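PDB 1M22: peptide amidase from Stenotrophomonas maltophilia, which probably hydrolyses amide bonds, as a member of the amidase signature family. Local coordinates for residues E53-P56 against K60-A63; W133-F136 against D140-S143; P249-A252 against G256-V259. All coordinates share one frame; numbering follows the deposited sequence.

Contact 1: residues E53-P56 against K60-A63; sequences ELNP and KEAA
The amide of N55 and the carboxylate of E61 are inclined to each other, their planes 54° apart. The bond between them ties the residue just after edge strand 51-54 to helix 58-70 in a tight strand-to-helix connection. The amide of N55 offers its ND2 hydrogen in its own plane, and E61 OE2 lies almost exactly in that plane. The carboxylate is turned differently: ND2 approaches OE2 from above its plane. The bond from N55 ND2 to E61 OE2 is 2.8 Å long, with an N-H...O angle of 147°. N55 OD1 accepts from the backbone N of D57, which makes an Asx turn just before the helix. E61 CG stands anti to its carbonyl carbon (chi1 -76°), and an extended chain beyond it carries the carboxylate to N55. Both polar ends are buried and shared. N55 ND2 also reaches V124 O, and E61 OE1 takes the V124 N, so the pair is pinned to neighbouring strand 123-128. R118 makes a salt bridge to E61 OE2, which probably favours the charged form. The backbones are also bridged by a water, which donates to P56 O at 2.6 Å and accepts from K60 N at 3.0 Å.

Contact 2: residues W133-F136 against D140-S143; sequences WANF and DSIS
S141 points its hydroxyl at the oxygen end of the N135 amide. S141 OG lies in the carbonyl plane of N135, on a lone pair of OD1, with a C=O...O angle of 136°. The bond is short: S141 OG donates to N135 OD1 at 2.5 Å. S141 CB follows the hydroxyl in and stops 3.2 Å from the same OD1. N135 CG is anti to its backbone N (chi1 -162°), which sends the amide outward from its turn to the opposing loop. The nitrogen end of that amide is served by a water that accepts from N135 ND2 at 3.1 Å. The same water reaches S141 OG in a weak bond. W133, A134 and N135 all have positive phi and form a left-handed helical turn, with F136 N donating to W133 O at 3.1 Å. This turn borders the Ser-Ser-Lys catalytic triad of the amidase signature family, here S189, S165 and K86. The N135 side chain lies about 4 Å from that of S165 and about 6 Å from that of the nucleophile S189. A134 O makes a weak hydrogen bond with S165 OG. Farther back, the ring of F136 meets that of F330, and S141 packs on F366.

Contact 3: residues P249-A252 against G256-V259; sequences PATA and GRAV
R257 reaches across to T251 and takes hold of its backbone carbonyl. The tight part is this one grip. R257 NH2 donates to T251 O at 2.8 Å, and the N-H...O angle of 165° is nearly straight. The oxygen sits at the edge of the guanidinium, only 9° out of its plane. The donor lies in the carbonyl plane, on a lone pair of T251 O. NH2 also packs alongside T251 CB, 3.5 Å away. The R257 side chain leaves its backbone with CG anti to N and then bends at chi3 (-66°), which turns the guanidinium edge to the carbonyl.

On the looser side a single water bridges the two residues. It donates to T251 O at 2.7 Å and accepts from R257 NE at 2.9 Å. It too lies in the guanidinium plane, so T251 O and the water share the edge formed by NE and NH2. T251 O thus receives two donors.

Neither residue relies on this contact alone. T251 OG1 is bound to D248 O and D245 N, which hold the threonine in its turn. R257 NH2 also donates to G207 O, and NH1 donates to L208 O.

Both segments lie in the long connection between helix 231-241 and strand 275-279. R257 links this connection to the loop at G207 and L208. The carbonyl it grips belongs to a type I beta turn, P249-A252, closed by A252 N donating to P249 O at 3.0 Å.

The contacts come in series along the chain: contact 1, then contact 2, then contact 3. Their centres form a wide triangle, 29 Å apart for contacts 1 and 2 and 31 Å for the other two pairs. No two touch; contacts 1 and 2 come closest, at about 14 Å between nearest atoms. All three belong to the amidase signature fold. Contact 1 sits at the edge strand 51-54 of the eleven-stranded mixed sheet, contact 2 on the turn beside S165, and contact 3 in the loop leading to strand 275-279. Only contact 2 borders the catalytic residues. The other two are structural joins away from them.

Contact 1: residues E53-P56 against K60-A63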
loop_
_atom_site.group_PDB
_atom_site.type_symbol
_atom_site.label_atom_id
_atom_site.label_comp_id
_atom_site.label_asym_id
_atom_site.label_seq_id
_atom_site.Cartn_x
_atom_site.Cartn_y
_atom_site.Cartn_z
ATOM N N GLU A 53 -0.393 16.786 -3.644
ATOM C CA GLU A 53 0.278 17.976 -3.119
ATOM C C GLU A 53 1.783 17.788 -3.080
ATOM O O GLU A 53 2.278 16.751 -2.642
ATOM C CB GLU A 53 -0.220 18.324 -1.706
ATOM C CG GLU A 53 0.273 19.694 -1.215
ATOM C CD GLU A 53 -0.101 20.009 0.230
ATOM O OE1 GLU A 53 -0.938 19.295 0.816
ATOM O OE2 GLU A 53 0.445 20.992 0.777
ATOM N N LEU A 54 2.514 18.795 -3.543
ATOM C CA LEU A 54 3.968 18.738 -3.528
ATOM C C LEU A 54 4.463 19.300 -2.205
ATOM O O LEU A 54 3.815 20.154 -1.600
ATOM C CB LEU A 54 4.552 19.570 -4.673
ATOM C CG LEU A 54 4.300 19.065 -6.094
ATOM C CD1 LEU A 54 4.780 20.099 -7.099
ATOM C CD2 LEU A 54 5.021 17.742 -6.299
ATOM N N ASN A 55 5.606 18.803 -1.749
ATOM C CA ASN A 55 6.196 19.291 -0.515
ATOM C C ASN A 55 7.007 20.531 -0.870
ATOM O O ASN A 55 7.985 20.446 -1.610
ATOM C CB ASN A 55 7.108 18.226 0.096
ATOM C CG ASN A 55 7.846 18.727 1.323
ATOM O OD1 ASN A 55 7.524 19.787 1.863
ATOM N ND2 ASN A 55 8.833 17.964 1.773
ATOM N N PRO A 56 6.605 21.705 -0.357
ATOM C CA PRO A 56 7.355 22.924 -0.673
ATOM C C PRO A 56 8.800 22.881 -0.187
ATOM O O PRO A 56 9.646 23.625 -0.680
ATOM C CB PRO A 56 6.538 24.016 0.014
ATOM C CG PRO A 56 5.958 23.308 1.194
ATOM C CD PRO A 56 5.518 21.988 0.595
ATOM N N LYS A 60 14.730 21.805 -0.275
ATOM C CA LYS A 60 15.463 22.160 0.934
ATOM C C LYS A 60 15.956 20.891 1.625
ATOM O O LYS A 60 17.110 20.811 2.049
ATOM C CB LYS A 60 14.563 22.952 1.888
ATOM C CG LYS A 60 15.227 23.322 3.210
ATOM C CD LYS A 60 14.302 24.141 4.101
ATOM C CE LYS A 60 13.109 23.329 4.574
ATOM N NZ LYS A 60 13.522 22.176 5.423
ATOM N N GLU A 61 15.073 19.902 1.732
ATOM C CA GLU A 61 15.414 18.633 2.363
ATOM C C GLU A 61 16.528 17.929 1.593
ATOM O O GLU A 61 17.501 17.460 2.185
ATOM C CB GLU A 61 14.174 17.731 2.440
ATOM C CG GLU A 61 13.188 18.123 3.539
ATOM C CD GLU A 61 11.903 17.300 3.524
ATOM O OE1 GLU A 61 11.968 16.063 3.337
ATOM O OE2 GLU A 61 10.821 17.891 3.720
ATOM N N ALA A 62 16.390 17.862 0.272
ATOM C CA ALA A 62 17.396 17.217 -0.561
ATOM C C ALA A 62 18.756 17.901 -0.407
ATOM O O ALA A 62 19.787 17.236 -0.293
ATOM C CB ALA A 62 16.955 17.238 -2.024
ATOM N N ALA A 63 18.752 19.233 -0.400
ATOM C CA ALA A 63 19.988 20.000 -0.268
ATOM C C ALA A 63 20.651 19.779 1.087
ATOM O O ALA A 63 21.878 19.775 1.189
ATOM C CB ALA A 63 19.704 21.481 -0.479
HETATM O O HOH W 1 12.259 23.426 -0.884
#

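Contact 2: residues W133-F136 against D140-S143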
loop_
_atom_site.group_PDB
_atom_site.type_symbol
_atom_site.label_atom_id
_atom_site.label_comp_id
_atom_site.label_asym_id
_atom_site.label_seq_id
_atom_site.Cartn_x
_atom_site.Cartn_y
_atom_site.Cartn_z
ATOM N N TRP A 133 -11.186 9.262 1.679
ATOM C CA TRP A 133 -11.343 8.586 2.968
ATOM C C TRP A 133 -10.954 7.113 2.878
ATOM O O TRP A 133 -11.527 6.255 3.552
ATOM C CB TRP A 133 -12.781 8.745 3.490
ATOM C CG TRP A 133 -13.118 10.176 3.793
ATOM C CD1 TRP A 133 -13.925 11.002 3.064
ATOM C CD2 TRP A 133 -12.558 10.984 4.839
ATOM N NE1 TRP A 133 -13.895 12.275 3.586
ATOM C CE2 TRP A 133 -13.064 12.291 4.674
ATOM C CE3 TRP A 133 -11.674 10.727 5.897
ATOM C CZ2 TRP A 133 -12.714 13.345 5.529
ATOM C CZ3 TRP A 133 -11.325 11.776 6.747
ATOM C CH2 TRP A 133 -11.845 13.069 6.556
ATOM N N ALA A 134 -9.955 6.841 2.040
ATOM C CA ALA A 134 -9.440 5.492 1.822
ATOM C C ALA A 134 -10.546 4.527 1.412
ATOM O O ALA A 134 -10.552 3.353 1.785
ATOM C CB ALA A 134 -8.724 4.991 3.076
ATOM N N ASN A 135 -11.476 5.050 0.621
ATOM C CA ASN A 135 -12.621 4.310 0.107
ATOM C C ASN A 135 -13.612 3.826 1.160
ATOM O O ASN A 135 -14.276 2.807 0.971
ATOM C CB ASN A 135 -12.166 3.132 -0.767
ATOM C CG ASN A 135 -13.283 2.611 -1.653
ATOM O OD1 ASN A 135 -14.114 3.384 -2.130
ATOM N ND2 ASN A 135 -13.306 1.304 -1.884
ATOM N N PHE A 136 -13.716 4.550 2.267
ATOM C CA PHE A 136 -14.696 4.171 3.276
ATOM C C PHE A 136 -15.691 5.315 3.439
ATOM O O PHE A 136 -15.999 5.730 4.555
ATOM C CB PHE A 136 -14.039 3.854 4.622
ATOM C CG PHE A 136 -14.863 2.937 5.479
ATOM C CD1 PHE A 136 -14.972 1.589 5.158
ATOM C CD2 PHE A 136 -15.570 3.424 6.572
ATOM C CE1 PHE A 136 -15.774 0.735 5.911
ATOM C CE2 PHE A 136 -16.378 2.578 7.336
ATOM C CZ PHE A 136 -16.479 1.230 7.002
ATOM N N ASP A 140 -20.864 2.262 -4.271
ATOM C CA ASP A 140 -20.599 2.512 -5.686
ATOM C C ASP A 140 -19.556 3.603 -5.885
ATOM O O ASP A 140 -19.669 4.437 -6.785
ATOM C CB ASP A 140 -21.886 2.913 -6.416
ATOM C CG ASP A 140 -22.981 1.877 -6.277
ATOM O OD1 ASP A 140 -22.679 0.669 -6.364
ATOM O OD2 ASP A 140 -24.150 2.273 -6.091
ATOM N N SER A 141 -18.532 3.590 -5.041
ATOM C CA SER A 141 -17.468 4.576 -5.127
ATOM C C SER A 141 -16.597 4.343 -6.357
ATOM O O SER A 141 -16.608 3.263 -6.947
ATOM C CB SER A 141 -16.602 4.506 -3.875
ATOM O OG SER A 141 -16.009 3.225 -3.770
ATOM N N ILE A 142 -15.844 5.371 -6.737
ATOM C CA ILE A 142 -14.947 5.299 -7.883
ATOM C C ILE A 142 -13.513 5.251 -7.359
ATOM O O ILE A 142 -13.041 6.188 -6.715
ATOM C CB ILE A 142 -15.113 6.531 -8.796
ATOM C CG1 ILE A 142 -16.569 6.643 -9.262
ATOM C CG2 ILE A 142 -14.179 6.419 -9.996
ATOM C CD1 ILE A 142 -16.868 7.910 -10.028
ATOM N N SER A 143 -12.822 4.149 -7.627
ATOM C CA SER A 143 -11.450 3.994 -7.161
ATOM C C SER A 143 -10.528 5.075 -7.706
ATOM O O SER A 143 -10.577 5.412 -8.892
ATOM C CB SER A 143 -10.905 2.622 -7.564
ATOM O OG SER A 143 -11.622 1.584 -6.923
HETATM O O HOH W 2 -15.254 -0.084 -3.780
#

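Contact 3: residues P249-A252 against G256-V259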
loop_
_atom_site.group_PDB
_atom_site.type_symbol
_atom_site.label_atom_id
_atom_site.label_comp_id
_atom_site.label_asym_id
_atom_site.label_seq_id
_atom_site.Cartn_x
_atom_site.Cartn_y
_atom_site.Cartn_z
ATOM N N PRO A 249 -0.487 0.713 20.400
ATOM C CA PRO A 249 -0.432 -0.541 21.160
ATOM C C PRO A 249 -0.209 -1.811 20.343
ATOM O O PRO A 249 0.353 -2.787 20.845
ATOM C CB PRO A 249 -1.770 -0.555 21.894
ATOM C CG PRO A 249 -2.038 0.890 22.120
ATOM C CD PRO A 249 -1.670 1.502 20.785
ATOM N N ALA A 250 -0.651 -1.812 19.090
ATOM C CA ALA A 250 -0.481 -2.993 18.256
ATOM C C ALA A 250 0.996 -3.309 18.043
ATOM O O ALA A 250 1.364 -4.470 17.861
ATOM C CB ALA A 250 -1.173 -2.792 16.909
ATOM N N THR A 251 1.845 -2.285 18.076
ATOM C CA THR A 251 3.273 -2.510 17.864
ATOM C C THR A 251 3.947 -3.192 19.048
ATOM O O THR A 251 5.061 -3.699 18.923
ATOM C CB THR A 251 4.029 -1.196 17.525
ATOM O OG1 THR A 251 3.984 -0.292 18.638
ATOM C CG2 THR A 251 3.410 -0.532 16.303
ATOM N N ALA A 252 3.266 -3.222 20.189
ATOM C CA ALA A 252 3.814 -3.862 21.380
ATOM C C ALA A 252 3.509 -5.361 21.391
ATOM O O ALA A 252 4.016 -6.096 22.240
ATOM C CB ALA A 252 3.242 -3.207 22.633
ATOM N N GLY A 256 9.623 -10.811 19.849
ATOM C CA GLY A 256 11.028 -10.661 19.521
ATOM C C GLY A 256 11.368 -9.652 18.442
ATOM O O GLY A 256 12.067 -9.980 17.483
ATOM N N ARG A 257 10.880 -8.423 18.587
ATOM C CA ARG A 257 11.181 -7.388 17.605
ATOM C C ARG A 257 12.637 -6.979 17.782
ATOM O O ARG A 257 13.134 -6.893 18.906
ATOM C CB ARG A 257 10.286 -6.163 17.808
ATOM C CG ARG A 257 10.534 -5.051 16.788
ATOM C CD ARG A 257 9.912 -3.734 17.231
ATOM N NE ARG A 257 8.452 -3.780 17.283
ATOM C CZ ARG A 257 7.652 -3.582 16.239
ATOM N NH1 ARG A 257 8.160 -3.322 15.042
ATOM N NH2 ARG A 257 6.337 -3.631 16.401
ATOM N N ALA A 258 13.319 -6.729 16.673
ATOM C CA ALA A 258 14.715 -6.321 16.723
ATOM C C ALA A 258 15.014 -5.403 15.551
ATOM O O ALA A 258 14.188 -5.251 14.650
ATOM C CB ALA A 258 15.618 -7.546 16.673
ATOM N N VAL A 259 16.183 -4.774 15.576
ATOM C CA VAL A 259 16.589 -3.896 14.487
ATOM C C VAL A 259 16.903 -4.848 13.341
ATOM O O VAL A 259 18.048 -5.261 13.153
ATOM C CB VAL A 259 17.849 -3.091 14.859
ATOM C CG1 VAL A 259 18.234 -2.171 13.714
ATOM C CG2 VAL A 259 17.594 -2.287 16.125
HETATM O O HOH W 3 7.359 -4.847 19.791
#